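Local structure of uncharacterized protein (Bacteroides eggerthii DSM 20697, 4ECO) at residues Val202-Thr206 with Leu243-Lys249; Leu262-Pro266 with Gln290-Asp294; Leu269-Met275 with Ala297-Val303; Phe320-Leu326 with Leu346-Gly350. The protein is of unknown function, but its leucine-rich repeat solenoid is consistent with a role in binding other proteins. All blocks are in the same frame, centred on the assembly; numbering follows the deposited sequence.

Contact 1 of 4, residues Val202-Thr206 with Leu243-Lys249; sequences VMRLT and LKWDNLK
The selenomethionine M203 lies across one face of the W245 indole, the two side chains crossing at about a right angle. Its CG sits 3.5 Å from the centroid of the six-membered ring of W245, a CH-pi contact. Further along the chain, M203 SE stands 4.3 Å from the centroid of the W245 five-membered ring in a Met-aromatic contact. An extended chain beyond CG (chi2 -178°) carries M203 from one ring to the other. V202 comes in at the edge instead, its CG1 4.1 Å from W245 CH2. Behind M203, its CB meets L243 CB at 3.8 Å, while L243 CD2 rests on R204 CG. T206 CG2 and N247 CB lie side by side, and the L248 branches pack against the backbone carbonyls of M203 and L205. With an alanine in place of W245, the M203 selenoether arm would probably lose its flat support and be set free to turn. No hydrogen bond joins the two segments. They are loop crossings of adjacent turns in the leucine-rich repeat, leading into the parallel strands 210-214 and 253-257; R204 reaches E241 and G102, L243 touches Y238 of helix 233-238, and the W245 ring also meets F268.

Contact 2 of 4, residues Leu262-Pro266 with Gln290-Asp294; sequences LTKLP and QLKDD
D294 reaches from helix 288-300 to L265, joining two consecutive crossings of the leucine-rich repeat solenoid: the loop after strand 253-257 and the helix that precedes strand 309-311. At its root, D294 CB packs 3.6 Å from L265 CD1. The carboxyl carbon, turned beside the backbone N (chi1 -68°), comes next and lies 3.9 Å from L265 CB. At the tip, the two oxygens divide: D294 OD2 accepts the backbone N-H of L265, whereas OD1 receives a weak bond from Q290 NE2, one helical turn earlier. A second weak bond from the same amide reaches OD2, which may limit how the carboxylate turns. Below the polar group, L291 CD1 meets L265 CG at 3.8 Å and continues the apolar surface. On the other flank, Q290 CG lies against K264 CB at 3.7 Å and beside the T263 carbonyl. An alanine at D294 would probably leave the L265 N-H without this acceptor and the Q290 amide less restrained. The bond from L265 N to D294 OD2 is 2.9 Å long and nearly straight (168°), and its donor stands above the carboxylate plane, 57° out of it.

Contact 3 of 4, residues Leu269-Met275 with Ala297-Val303; sequences LKALPEM and ALADAPV
V303 and L298 press into the turn of 269-275 from the interior, while K270 stretches along the outer side of the same contact. V303 CB lies against L272 O, and its two methyls part: CG2 meets M275 CB at 3.7 Å, whereas CG1 faces the K270 carbonyl, with V303 CG1 and K270 O 3.9 Å apart. Selenomethionine M275 bends at its last torsion (chi3 59°), which swings its CE to L298 CD2, 3.8 Å away, the two side chains crossing at about a right angle. That same methyl, L298 CD2, also rests on the backbone of the type I turn from L269 to L272, at 3.7 Å from K270 N, and touches L269 CB. The outer side is looser. K270 is extended beyond CG and keeps only its aliphatic part near the helix, where its CD passes A297 CB at 4.2 Å before the ammonium end leads away. A301, the first residue to leave helical geometry after helix 288-300, brings its CB to 3.6 Å from K270 O. No hydrogen bond crosses; apolar side chains pack on each other and on backbone carbonyls. Within the leucine-rich repeat, L269, L272 and M275 all touch V254 of strand 253-257, L269 and L298 reach I278 of strand 277-279, and L272 also lies on W245 in the loop before strand 253-257.

Contact 4 of 4, residues Phe320-Leu326 with Leu346-Gly350; sequences FPVETSL and LPAFG
The rings of F320 and F349 meet obliquely, with planes at 55° and centroids 5.9 Å apart, and each carries a leucine methyl over one face. L346 CD2 stands directly above the F320 ring, 4.0 Å from its centroid. L326 CD1 does the same for F349, at 3.9 Å from the ring centroid. The two rings come nearest through their CE2 atoms, those of F320 and F349 being 3.9 Å apart. L326 also brings its CD2 to F349 CE1 at 3.6 Å, and so meets the ring with both branches. At the root of F320, the P347 ring packs by its CD against F320 CB, while P347 CB and CG lie near the carbonyls of P321 and F320. These are neighbouring crossings of the leucine-rich repeat, one before strand 334-336 and one before strand 354-359, with the aromatic side chains turned into the core, where both touch L335 and W295. V322 is the N-cap of the short helix 323-326, its carbonyl accepting from the N-H groups of S325 and L326. From the first turn of that helix E323, modelled in two conformers, in one of them bends at chi2 (-148°) and takes the A348 N-H on OE2, 3.1 Å from A348 N to E323 OE2 and from above the carboxylate plane, a bond that remains doubtful for the side chain as a whole.

Contact 1 closes before contacts 2 and 3 open, those two interleave along the chain, and contact 4 follows, so the series advances along the solenoid. Contacts 2 and 3 share helix 288-300 and lie with centres about 14 Å apart. Contacts 1 and 3 also stand about 14 Å apart and touch where W245, D246 and L248 pack on P273. Contact 4 touches contacts 2 and 3: K292 meets F320 and P321, and D300 probably hydrogen-bonds S325. Contacts 1 and 4 are the farthest pair, with centres about 30 Å apart. Together they join successive crossings of the leucine-rich repeat between parallel strands 210-214 and 354-359.

Contact 1 of 4, residues Val202-Thr206 with Leu243-Lys249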
loop_
_atom_site.group_PDB
_atom_site.type_symbol
_atom_site.label_atom_id
_atom_site.label_comp_id
_atom_site.label_asym_id
_atom_site.label_seq_id
_atom_site.Cartn_x
_atom_site.Cartn_y
_atom_site.Cartn_z
ATOM N N VAL A 202 -28.816 15.277 -7.038
ATOM C CA VAL A 202 -28.247 13.941 -6.822
ATOM C C VAL A 202 -29.102 13.167 -5.729
ATOM O O VAL A 202 -29.260 11.945 -5.832
ATOM C CB VAL A 202 -26.735 14.061 -6.470
ATOM C CG1 VAL A 202 -26.120 12.717 -6.090
ATOM C CG2 VAL A 202 -25.972 14.659 -7.641
HETATM N N MSE A 203 -29.739 13.909 -4.774
HETATM C CA MSE A 203 -30.645 13.378 -3.726
HETATM C C MSE A 203 -31.882 12.672 -4.303
HETATM O O MSE A 203 -32.627 12.026 -3.555
HETATM C CB MSE A 203 -31.159 14.508 -2.828
HETATM C CG MSE A 203 -30.110 15.295 -2.075
HETATM SE SE MSE A 203 -31.066 16.610 -0.994
HETATM C CE MSE A 203 -29.584 17.766 -0.477
ATOM N N ARG A 204 -32.168 12.895 -5.603
ATOM C CA ARG A 204 -33.297 12.269 -6.267
ATOM C C ARG A 204 -32.922 10.858 -6.725
ATOM O O ARG A 204 -33.807 10.001 -6.824
ATOM C CB ARG A 204 -33.779 13.120 -7.445
ATOM C CG ARG A 204 -35.217 12.812 -7.859
ATOM C CD ARG A 204 -35.760 13.929 -8.707
ATOM N NE ARG A 204 -37.144 13.718 -9.126
ATOM C CZ ARG A 204 -37.505 13.130 -10.263
ATOM N NH1 ARG A 204 -36.586 12.683 -11.110
ATOM N NH2 ARG A 204 -38.788 12.994 -10.567
ATOM N N LEU A 205 -31.620 10.602 -6.962
ATOM C CA LEU A 205 -31.104 9.307 -7.438
ATOM C C LEU A 205 -31.017 8.330 -6.267
ATOM O O LEU A 205 -29.931 7.971 -5.811
ATOM C CB LEU A 205 -29.733 9.489 -8.136
ATOM C CG LEU A 205 -29.581 10.716 -9.055
ATOM C CD1 LEU A 205 -28.159 10.896 -9.495
ATOM C CD2 LEU A 205 -30.540 10.678 -10.234
ATOM N N THR A 206 -32.188 7.893 -5.784
ATOM C CA THR A 206 -32.322 7.016 -4.614
ATOM C C THR A 206 -31.788 5.598 -4.888
ATOM O O THR A 206 -31.681 4.822 -3.935
ATOM C CB THR A 206 -33.790 6.956 -4.124
ATOM O OG1 THR A 206 -34.632 6.414 -5.147
ATOM C CG2 THR A 206 -34.321 8.325 -3.674
ATOM N N LEU A 243 -36.722 16.003 -1.139
ATOM C CA LEU A 243 -35.587 15.128 -1.375
ATOM C C LEU A 243 -34.688 15.130 -0.140
ATOM O O LEU A 243 -34.519 16.165 0.528
ATOM C CB LEU A 243 -34.810 15.548 -2.631
ATOM C CG LEU A 243 -35.589 15.745 -3.949
ATOM C CD1 LEU A 243 -34.716 16.409 -4.969
ATOM C CD2 LEU A 243 -36.106 14.434 -4.516
ATOM N N LYS A 244 -34.159 13.954 0.199
ATOM C CA LYS A 244 -33.346 13.792 1.395
ATOM C C LYS A 244 -32.198 12.874 1.122
ATOM O O LYS A 244 -32.347 11.893 0.387
ATOM C CB LYS A 244 -34.199 13.223 2.555
ATOM C CG LYS A 244 -35.208 14.196 3.156
ATOM C CD LYS A 244 -36.313 13.488 3.937
ATOM C CE LYS A 244 -37.151 14.493 4.698
ATOM N NZ LYS A 244 -38.352 13.890 5.334
ATOM N N TRP A 245 -31.061 13.144 1.776
ATOM C CA TRP A 245 -29.888 12.277 1.687
ATOM C C TRP A 245 -30.172 10.925 2.346
ATOM O O TRP A 245 -29.594 9.921 1.931
ATOM C CB TRP A 245 -28.649 12.927 2.305
ATOM C CG TRP A 245 -28.056 14.020 1.460
ATOM C CD1 TRP A 245 -27.949 15.338 1.789
ATOM C CD2 TRP A 245 -27.492 13.890 0.143
ATOM N NE1 TRP A 245 -27.328 16.034 0.775
ATOM C CE2 TRP A 245 -27.055 15.174 -0.255
ATOM C CE3 TRP A 245 -27.329 12.811 -0.755
ATOM C CZ2 TRP A 245 -26.475 15.415 -1.509
ATOM C CZ3 TRP A 245 -26.731 13.043 -1.990
ATOM C CH2 TRP A 245 -26.301 14.328 -2.352
ATOM N N ASP A 246 -31.114 10.890 3.312
ATOM C CA ASP A 246 -31.500 9.670 4.006
ATOM C C ASP A 246 -32.116 8.635 3.064
ATOM O O ASP A 246 -32.014 7.448 3.343
ATOM C CB ASP A 246 -32.478 9.969 5.148
ATOM C CG ASP A 246 -32.685 8.782 6.085
ATOM O OD1 ASP A 246 -31.695 8.342 6.720
ATOM O OD2 ASP A 246 -33.839 8.284 6.176
ATOM N N ASN A 247 -32.688 9.072 1.935
ATOM C CA ASN A 247 -33.335 8.195 0.955
ATOM C C ASN A 247 -32.332 7.445 0.051
ATOM O O ASN A 247 -32.728 6.457 -0.580
ATOM C CB ASN A 247 -34.310 8.995 0.102
ATOM C CG ASN A 247 -35.433 9.599 0.897
ATOM O OD1 ASN A 247 -35.753 10.769 0.727
ATOM N ND2 ASN A 247 -36.021 8.833 1.819
ATOM N N LEU A 248 -31.051 7.867 0.024
ATOM C CA LEU A 248 -30.008 7.189 -0.743
ATOM C C LEU A 248 -29.436 6.032 0.107
ATOM O O LEU A 248 -28.292 6.050 0.599
ATOM C CB LEU A 248 -28.934 8.186 -1.199
ATOM C CG LEU A 248 -29.177 8.837 -2.576
ATOM C CD1 LEU A 248 -30.464 9.691 -2.599
ATOM C CD2 LEU A 248 -27.983 9.659 -2.991
ATOM N N LYS A 249 -30.294 5.024 0.279
ATOM C CA LYS A 249 -30.080 3.832 1.086
ATOM C C LYS A 249 -29.062 2.846 0.471
ATOM O O LYS A 249 -28.514 2.017 1.196
ATOM C CB LYS A 249 -31.426 3.115 1.270
ATOM C CG LYS A 249 -32.532 3.924 1.990
ATOM C CD LYS A 249 -32.319 4.109 3.484
ATOM C CE LYS A 249 -33.451 4.871 4.122
ATOM N NZ LYS A 249 -33.074 5.389 5.468
#

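Contact 2 of 4, residues Leu262-Pro266 with Gln290-Asp294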
loop_
_atom_site.group_PDB
_atom_site.type_symbol
_atom_site.label_atom_id
_atom_site.label_comp_id
_atom_site.label_asym_id
_atom_site.label_seq_id
_atom_site.Cartn_x
_atom_site.Cartn_y
_atom_site.Cartn_z
ATOM N N LEU A 262 -10.869 22.376 -2.153
ATOM C CA LEU A 262 -11.613 22.007 -0.959
ATOM C C LEU A 262 -10.879 22.540 0.267
ATOM O O LEU A 262 -9.662 22.394 0.346
ATOM C CB LEU A 262 -11.802 20.472 -0.839
ATOM C CG LEU A 262 -12.673 19.747 -1.854
ATOM C CD1 LEU A 262 -12.777 18.302 -1.519
ATOM C CD2 LEU A 262 -14.076 20.311 -1.930
ATOM N N THR A 263 -11.601 23.162 1.211
ATOM C CA THR A 263 -11.024 23.660 2.463
ATOM C C THR A 263 -11.634 22.872 3.606
ATOM O O THR A 263 -11.186 22.979 4.752
ATOM C CB THR A 263 -11.192 25.172 2.633
ATOM O OG1 THR A 263 -12.547 25.569 2.384
ATOM C CG2 THR A 263 -10.241 25.959 1.769
ATOM N N LYS A 264 -12.648 22.050 3.274
ATOM C CA LYS A 264 -13.379 21.140 4.164
ATOM C C LYS A 264 -14.014 20.066 3.319
ATOM O O LYS A 264 -14.111 20.229 2.105
ATOM C CB LYS A 264 -14.440 21.890 5.015
ATOM C CG LYS A 264 -15.690 22.322 4.242
ATOM C CD LYS A 264 -16.751 22.941 5.116
ATOM C CE LYS A 264 -18.082 22.864 4.430
ATOM N NZ LYS A 264 -19.070 23.774 5.055
ATOM N N LEU A 265 -14.448 18.966 3.933
ATOM C CA LEU A 265 -15.135 17.899 3.186
ATOM C C LEU A 265 -16.564 18.318 2.926
ATOM O O LEU A 265 -17.145 18.975 3.803
ATOM C CB LEU A 265 -15.100 16.538 3.922
ATOM C CG LEU A 265 -13.734 15.889 4.121
ATOM C CD1 LEU A 265 -13.867 14.597 4.890
ATOM C CD2 LEU A 265 -13.046 15.612 2.792
ATOM N N PRO A 266 -17.158 17.967 1.747
ATOM C CA PRO A 266 -18.573 18.322 1.503
ATOM C C PRO A 266 -19.452 17.708 2.599
ATOM O O PRO A 266 -19.196 16.605 3.090
ATOM C CB PRO A 266 -18.866 17.773 0.097
ATOM C CG PRO A 266 -17.799 16.852 -0.208
ATOM C CD PRO A 266 -16.593 17.192 0.625
ATOM N N GLN A 290 -9.183 20.764 10.234
ATOM C CA GLN A 290 -10.475 20.700 9.553
ATOM C C GLN A 290 -10.815 19.265 9.092
ATOM O O GLN A 290 -11.972 18.846 9.215
ATOM C CB GLN A 290 -10.492 21.668 8.343
ATOM C CG GLN A 290 -11.845 21.838 7.650
ATOM C CD GLN A 290 -12.952 22.229 8.597
ATOM O OE1 GLN A 290 -12.936 23.292 9.247
ATOM N NE2 GLN A 290 -13.930 21.359 8.709
ATOM N N LEU A 291 -9.819 18.525 8.558
ATOM C CA LEU A 291 -10.036 17.155 8.104
ATOM C C LEU A 291 -10.272 16.246 9.319
ATOM O O LEU A 291 -11.156 15.388 9.250
ATOM C CB LEU A 291 -8.867 16.674 7.247
ATOM C CG LEU A 291 -9.104 15.400 6.427
ATOM C CD1 LEU A 291 -10.134 15.618 5.346
ATOM C CD2 LEU A 291 -7.834 14.905 5.823
ATOM N N LYS A 292 -9.555 16.487 10.453
ATOM C CA LYS A 292 -9.727 15.745 11.711
ATOM C C LYS A 292 -11.163 15.925 12.202
ATOM O O LYS A 292 -11.813 14.955 12.606
ATOM C CB LYS A 292 -8.705 16.220 12.774
ATOM C CG LYS A 292 -8.853 15.597 14.184
ATOM C CD LYS A 292 -8.507 16.598 15.286
ATOM C CE LYS A 292 -9.714 17.195 16.007
ATOM N NZ LYS A 292 -10.333 16.257 17.006
ATOM N N ASP A 293 -11.661 17.169 12.125
ATOM C CA ASP A 293 -13.012 17.561 12.516
ATOM C C ASP A 293 -14.081 16.938 11.585
ATOM O O ASP A 293 -15.087 16.442 12.094
ATOM C CB ASP A 293 -13.127 19.093 12.542
ATOM C CG ASP A 293 -12.414 19.736 13.730
ATOM O OD1 ASP A 293 -12.211 19.038 14.762
ATOM O OD2 ASP A 293 -12.102 20.952 13.651
ATOM N N ASP A 294 -13.841 16.911 10.257
ATOM C CA ASP A 294 -14.768 16.300 9.290
ATOM C C ASP A 294 -14.830 14.778 9.509
ATOM O O ASP A 294 -15.936 14.214 9.505
ATOM C CB ASP A 294 -14.385 16.627 7.833
ATOM C CG ASP A 294 -14.549 18.083 7.420
ATOM O OD1 ASP A 294 -15.599 18.700 7.782
ATOM O OD2 ASP A 294 -13.690 18.581 6.657
#

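Contact 3 of 4, residues Leu269-Met275 with Ala297-Val303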
loop_
_atom_site.group_PDB
_atom_site.type_symbol
_atom_site.label_atom_id
_atom_site.label_comp_id
_atom_site.label_asym_id
_atom_site.label_seq_id
_atom_site.Cartn_x
_atom_site.Cartn_y
_atom_site.Cartn_z
ATOM N N LEU A 269 -21.725 14.036 2.965
ATOM C CA LEU A 269 -21.136 12.755 3.356
ATOM C C LEU A 269 -21.673 12.306 4.704
ATOM O O LEU A 269 -22.179 11.189 4.769
ATOM C CB LEU A 269 -19.608 12.825 3.383
ATOM C CG LEU A 269 -18.912 13.153 2.055
ATOM C CD1 LEU A 269 -17.485 13.583 2.287
ATOM C CD2 LEU A 269 -18.962 12.005 1.099
ATOM N N LYS A 270 -21.655 13.181 5.749
ATOM C CA LYS A 270 -22.154 12.811 7.089
ATOM C C LYS A 270 -23.692 12.611 7.106
ATOM O O LYS A 270 -24.213 11.927 8.001
ATOM C CB LYS A 270 -21.735 13.825 8.162
ATOM C CG LYS A 270 -22.204 15.243 7.943
ATOM C CD LYS A 270 -21.580 16.146 8.979
ATOM C CE LYS A 270 -22.074 17.559 8.887
ATOM N NZ LYS A 270 -21.351 18.426 9.847
ATOM N N ALA A 271 -24.389 13.152 6.099
ATOM C CA ALA A 271 -25.836 13.042 5.946
ATOM C C ALA A 271 -26.257 11.691 5.312
ATOM O O ALA A 271 -27.450 11.397 5.292
ATOM C CB ALA A 271 -26.362 14.201 5.097
ATOM N N LEU A 272 -25.311 10.875 4.813
ATOM C CA LEU A 272 -25.631 9.595 4.162
ATOM C C LEU A 272 -25.943 8.489 5.188
ATOM O O LEU A 272 -25.326 8.434 6.257
ATOM C CB LEU A 272 -24.494 9.136 3.220
ATOM C CG LEU A 272 -24.207 10.018 1.976
ATOM C CD1 LEU A 272 -22.956 9.568 1.283
ATOM C CD2 LEU A 272 -25.381 10.036 0.978
ATOM N N PRO A 273 -26.907 7.590 4.894
ATOM C CA PRO A 273 -27.249 6.558 5.892
ATOM C C PRO A 273 -26.432 5.249 5.804
ATOM O O PRO A 273 -26.312 4.559 6.820
ATOM C CB PRO A 273 -28.723 6.263 5.586
ATOM C CG PRO A 273 -28.896 6.578 4.116
ATOM C CD PRO A 273 -27.796 7.515 3.706
ATOM N N GLU A 274 -25.912 4.880 4.602
ATOM C CA GLU A 274 -25.299 3.566 4.434
ATOM C C GLU A 274 -23.924 3.556 3.740
ATOM O O GLU A 274 -23.512 2.488 3.259
ATOM C CB GLU A 274 -26.271 2.680 3.615
ATOM C CG GLU A 274 -27.574 2.320 4.326
ATOM C CD GLU A 274 -27.460 1.381 5.513
ATOM O OE1 GLU A 274 -26.443 0.649 5.613
ATOM O OE2 GLU A 274 -28.414 1.354 6.326
HETATM N N MSE A 275 -23.182 4.682 3.749
HETATM C CA MSE A 275 -21.851 4.744 3.101
HETATM C C MSE A 275 -20.876 3.770 3.789
HETATM O O MSE A 275 -20.831 3.738 5.015
HETATM C CB MSE A 275 -21.306 6.190 3.119
HETATM C CG MSE A 275 -19.930 6.343 2.468
HETATM SE SE MSE A 275 -19.351 8.187 2.411
HETATM C CE MSE A 275 -19.365 8.609 4.266
ATOM N N ALA A 297 -16.759 14.130 12.732
ATOM C CA ALA A 297 -18.167 14.362 12.418
ATOM C C ALA A 297 -18.788 13.121 11.769
ATOM O O ALA A 297 -19.911 12.750 12.122
ATOM C CB ALA A 297 -18.297 15.565 11.505
ATOM N N LEU A 298 -18.029 12.458 10.855
ATOM C CA LEU A 298 -18.459 11.235 10.184
ATOM C C LEU A 298 -18.647 10.100 11.207
ATOM O O LEU A 298 -19.707 9.467 11.203
ATOM C CB LEU A 298 -17.473 10.828 9.082
ATOM C CG LEU A 298 -17.575 11.612 7.775
ATOM C CD1 LEU A 298 -16.342 11.430 6.933
ATOM C CD2 LEU A 298 -18.805 11.227 7.002
ATOM N N ALA A 299 -17.669 9.906 12.121
ATOM C CA ALA A 299 -17.716 8.898 13.197
ATOM C C ALA A 299 -18.901 9.138 14.159
ATOM O O ALA A 299 -19.552 8.177 14.603
ATOM C CB ALA A 299 -16.417 8.923 13.976
ATOM N N ASP A 300 -19.190 10.425 14.451
ATOM C CA ASP A 300 -20.260 10.826 15.367
ATOM C C ASP A 300 -21.645 10.730 14.705
ATOM O O ASP A 300 -22.646 10.603 15.418
ATOM C CB ASP A 300 -20.009 12.248 15.892
ATOM C CG ASP A 300 -18.775 12.384 16.769
ATOM O OD1 ASP A 300 -18.394 11.377 17.435
ATOM O OD2 ASP A 300 -18.193 13.492 16.802
ATOM N N ALA A 301 -21.710 10.778 13.360
ATOM C CA ALA A 301 -22.974 10.665 12.623
ATOM C C ALA A 301 -23.399 9.181 12.509
ATOM O O ALA A 301 -22.550 8.306 12.735
ATOM C CB ALA A 301 -22.841 11.298 11.237
ATOM N N PRO A 302 -24.689 8.860 12.185
ATOM C CA PRO A 302 -25.099 7.437 12.106
ATOM C C PRO A 302 -24.303 6.616 11.097
ATOM O O PRO A 302 -24.184 5.400 11.293
ATOM C CB PRO A 302 -26.569 7.515 11.683
ATOM C CG PRO A 302 -27.031 8.854 12.199
ATOM C CD PRO A 302 -25.850 9.755 11.968
ATOM N N VAL A 303 -23.727 7.282 10.055
ATOM C CA VAL A 303 -22.902 6.694 8.989
ATOM C C VAL A 303 -21.562 6.145 9.572
ATOM O O VAL A 303 -20.996 5.216 8.978
ATOM C CB VAL A 303 -22.664 7.704 7.828
ATOM C CG1 VAL A 303 -21.745 8.862 8.217
ATOM C CG2 VAL A 303 -22.165 7.011 6.573
#

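Contact 4 of 4, residues Phe320-Leu326 with Leu346-Gly350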
loop_
_atom_site.group_PDB
_atom_site.type_symbol
_atom_site.label_atom_id
_atom_site.label_comp_id
_atom_site.label_asym_id
_atom_site.label_seq_id
_atom_site.Cartn_x
_atom_site.Cartn_y
_atom_site.Cartn_z
ATOM N N PHE A 320 -5.641 11.911 14.693
ATOM C CA PHE A 320 -6.949 11.308 14.454
ATOM C C PHE A 320 -7.983 11.945 15.335
ATOM O O PHE A 320 -7.603 12.484 16.382
ATOM C CB PHE A 320 -6.903 9.788 14.785
ATOM C CG PHE A 320 -6.115 8.855 13.900
ATOM C CD1 PHE A 320 -5.530 9.309 12.722
ATOM C CD2 PHE A 320 -5.986 7.514 14.225
ATOM C CE1 PHE A 320 -4.827 8.442 11.895
ATOM C CE2 PHE A 320 -5.275 6.647 13.397
ATOM C CZ PHE A 320 -4.702 7.118 12.236
ATOM N N PRO A 321 -9.303 11.770 15.040
ATOM C CA PRO A 321 -10.336 12.212 15.994
ATOM C C PRO A 321 -10.193 11.505 17.362
ATOM O O PRO A 321 -9.499 10.477 17.471
ATOM C CB PRO A 321 -11.633 11.788 15.299
ATOM C CG PRO A 321 -11.283 11.726 13.858
ATOM C CD PRO A 321 -9.931 11.127 13.867
ATOM N N VAL A 322 -10.858 12.048 18.396
ATOM C CA VAL A 322 -10.881 11.547 19.782
ATOM C C VAL A 322 -11.260 10.039 19.814
ATOM O O VAL A 322 -12.094 9.602 19.002
ATOM C CB VAL A 322 -11.871 12.404 20.607
ATOM C CG1 VAL A 322 -12.017 11.889 22.039
ATOM C CG2 VAL A 322 -11.449 13.872 20.600
ATOM N N GLU A 323 -10.629 9.258 20.760
ATOM C CA GLU A 323 -10.846 7.817 20.950
ATOM C C GLU A 323 -12.341 7.468 21.002
ATOM O O GLU A 323 -12.750 6.511 20.346
ATOM C CB GLU A 323 -10.153 7.307 22.234
ATOM C CG GLU A 323 -8.640 7.492 22.268
ATOM C CD GLU A 323 -7.834 6.449 23.025
ATOM O OE1 GLU A 323 -8.440 5.540 23.639
ATOM O OE2 GLU A 323 -6.586 6.522 22.966
ATOM N N THR A 324 -13.157 8.248 21.774
ATOM C CA THR A 324 -14.607 8.029 21.970
ATOM C C THR A 324 -15.404 8.113 20.630
ATOM O O THR A 324 -16.472 7.501 20.505
ATOM C CB THR A 324 -15.187 9.020 23.006
ATOM O OG1 THR A 324 -15.228 10.328 22.450
ATOM C CG2 THR A 324 -14.412 9.043 24.316
ATOM N N SER A 325 -14.887 8.872 19.649
ATOM C CA SER A 325 -15.514 9.011 18.341
ATOM C C SER A 325 -15.078 7.860 17.460
ATOM O O SER A 325 -15.914 7.272 16.781
ATOM C CB SER A 325 -15.166 10.357 17.717
ATOM O OG SER A 325 -15.810 11.429 18.389
ATOM N N LEU A 326 -13.771 7.496 17.514
ATOM C CA LEU A 326 -13.178 6.382 16.768
ATOM C C LEU A 326 -13.845 5.046 17.139
ATOM O O LEU A 326 -14.132 4.253 16.246
ATOM C CB LEU A 326 -11.655 6.299 17.006
ATOM C CG LEU A 326 -10.759 7.427 16.466
ATOM C CD1 LEU A 326 -9.300 7.057 16.582
ATOM C CD2 LEU A 326 -11.038 7.717 15.028
ATOM N N LEU A 346 -0.796 8.193 18.829
ATOM C CA LEU A 346 -2.059 8.190 18.082
ATOM C C LEU A 346 -3.262 7.871 18.952
ATOM O O LEU A 346 -3.171 6.962 19.770
ATOM C CB LEU A 346 -2.040 7.174 16.926
ATOM C CG LEU A 346 -1.423 7.565 15.611
ATOM C CD1 LEU A 346 -1.574 6.427 14.613
ATOM C CD2 LEU A 346 -2.062 8.812 15.046
ATOM N N PRO A 347 -4.438 8.504 18.729
ATOM C CA PRO A 347 -5.645 8.062 19.459
ATOM C C PRO A 347 -5.985 6.609 19.052
ATOM O O PRO A 347 -5.630 6.197 17.938
ATOM C CB PRO A 347 -6.713 9.079 19.026
ATOM C CG PRO A 347 -5.937 10.239 18.419
ATOM C CD PRO A 347 -4.750 9.602 17.791
ATOM N N ALA A 348 -6.599 5.810 19.957
ATOM C CA ALA A 348 -6.896 4.390 19.683
ATOM C C ALA A 348 -8.366 4.125 19.318
ATOM O O ALA A 348 -9.256 4.796 19.835
ATOM C CB ALA A 348 -6.532 3.546 20.893
ATOM N N PHE A 349 -8.611 3.119 18.451
ATOM C CA PHE A 349 -9.966 2.677 18.065
ATOM C C PHE A 349 -10.534 1.652 19.076
ATOM O O PHE A 349 -11.745 1.629 19.348
ATOM C CB PHE A 349 -9.953 2.030 16.664
ATOM C CG PHE A 349 -9.609 2.937 15.511
ATOM C CD1 PHE A 349 -10.605 3.632 14.833
ATOM C CD2 PHE A 349 -8.295 3.080 15.084
ATOM C CE1 PHE A 349 -10.284 4.480 13.772
ATOM C CE2 PHE A 349 -7.975 3.936 14.031
ATOM C CZ PHE A 349 -8.970 4.627 13.381
ATOM N N GLY A 350 -9.638 0.779 19.559
ATOM C CA GLY A 350 -9.942 -0.327 20.454
ATOM C C GLY A 350 -9.775 -1.657 19.746
ATOM O O GLY A 350 -9.839 -1.712 18.513
#